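Local coordinates for ThiS/MoaD family protein (Amycolatopsis orientalis, PDB 4N6E) that probably serves as a ubiquitin-like sulfur carrier that supplies sulfur to the thiosugar synthase BexX, with which it forms a complex, at residues B[26-29]-B[30-34]. Sequence-based numbering, arbitrary orientation.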
# COMPACT_ATOMS: atom_id res chain seq x y z
N ALA B 26 28.92 -49.47 -18.20
CA ALA B 26 27.75 -50.16 -18.75
C ALA B 26 26.46 -49.79 -18.02
O ALA B 26 25.41 -49.73 -18.65
CB ALA B 26 27.97 -51.66 -18.72
N THR B 27 26.54 -49.57 -16.71
CA THR B 27 25.42 -49.06 -15.94
C THR B 27 25.60 -47.55 -15.72
O THR B 27 26.65 -46.99 -16.04
CB THR B 27 25.28 -49.74 -14.57
OG1 THR B 27 26.46 -49.52 -13.79
CG2 THR B 27 25.03 -51.24 -14.71
N VAL B 28 24.58 -46.91 -15.18
CA VAL B 28 24.66 -45.50 -14.80
C VAL B 28 25.71 -45.34 -13.71
O VAL B 28 26.48 -44.39 -13.73
CB VAL B 28 23.30 -44.96 -14.30
CG1 VAL B 28 23.47 -43.63 -13.57
CG2 VAL B 28 22.33 -44.81 -15.45
N LEU B 29 25.71 -46.28 -12.76
CA LEU B 29 26.56 -46.19 -11.58
C LEU B 29 28.04 -46.37 -11.91
O LEU B 29 28.90 -45.81 -11.22
CB LEU B 29 26.13 -47.24 -10.54
CG LEU B 29 26.99 -47.39 -9.28
CD1 LEU B 29 27.15 -46.07 -8.55
CD2 LEU B 29 26.39 -48.45 -8.36
N GLU B 30 28.32 -47.14 -12.95
CA GLU B 30 29.69 -47.27 -13.44
C GLU B 30 30.13 -45.94 -14.06
O GLU B 30 31.26 -45.51 -13.84
CB GLU B 30 29.83 -48.42 -14.44
CG GLU B 30 29.75 -49.80 -13.79
CD GLU B 30 30.00 -50.95 -14.77
OE1 GLU B 30 29.70 -50.81 -15.98
OE2 GLU B 30 30.50 -51.99 -14.31
N ILE B 31 29.24 -45.30 -14.81
CA ILE B 31 29.54 -44.00 -15.43
C ILE B 31 29.78 -42.92 -14.37
O ILE B 31 30.52 -41.96 -14.60
CB ILE B 31 28.41 -43.53 -16.36
CG1 ILE B 31 28.24 -44.49 -17.54
CG2 ILE B 31 28.68 -42.12 -16.88
CD1 ILE B 31 29.31 -44.39 -18.61
N ILE B 32 29.14 -43.06 -13.21
CA ILE B 32 29.32 -42.11 -12.14
C ILE B 32 30.71 -42.34 -11.52
O ILE B 32 31.55 -41.45 -11.57
CB ILE B 32 28.15 -42.17 -11.12
CG1 ILE B 32 26.92 -41.48 -11.74
CG2 ILE B 32 28.51 -41.51 -9.80
CD1 ILE B 32 25.63 -41.66 -10.98
N ASP B 33 30.93 -43.55 -11.00
CA ASP B 33 32.23 -43.96 -10.43
C ASP B 33 33.44 -43.57 -11.30
O ASP B 33 34.46 -43.13 -10.79
CB ASP B 33 32.24 -45.48 -10.19
CG ASP B 33 31.37 -45.91 -9.01
OD1 ASP B 33 31.04 -45.07 -8.15
OD2 ASP B 33 31.02 -47.11 -8.94
N ASP B 34 33.30 -43.74 -12.62
CA ASP B 34 34.35 -43.42 -13.59
C ASP B 34 34.63 -41.91 -13.68
O ASP B 34 35.75 -41.49 -13.98
CB ASP B 34 33.96 -43.95 -14.98
CG ASP B 34 35.08 -43.87 -16.00
OD1 ASP B 34 36.18 -44.39 -15.72
OD2 ASP B 34 34.85 -43.29 -17.09
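With chi1 of Thr27 at 61°, OG1 is tucked in over its own main chain and set to accept from Glu30 N, while Glu30, its CG beside the backbone N (chi1 -72°) and its chain extended beyond, reaches back over the same turn. The Glu30 chain runs roughly perpendicular to the Thr27 side chain, and their bonds are reciprocal. Glu30 N donates to Thr27 OG1 at 3.1 Å, and Thr27 N in turn donates a weak, long bond to Glu30 OE1 (3.5 Å). The same OE1 takes a much shorter bond from Ala26 N, 2.7 Å away and nearly in line with the C-O bond, so Ala26 N is the main grip on OE1 and Thr27 N adds a weak second one. Beyond the cap the i to i+4 backbone bonds follow: a weak one from Ile31 N to Thr27 O, then Asp33 N to Leu29 O at 3.0 Å. On the buried side Val28 and Ile32 run alongside each other, CG1 to CD1 3.9 Å, while Ile31 packs on Val3 and Val5 of the sheet. Asp33 OD1 forms a salt bridge with Lys43, the carboxylate also lying near Leu29 CD1. Thr27 and Glu30 thus form a capping box, opening helix 28-38 of the ubiquitin-like beta-grasp fold.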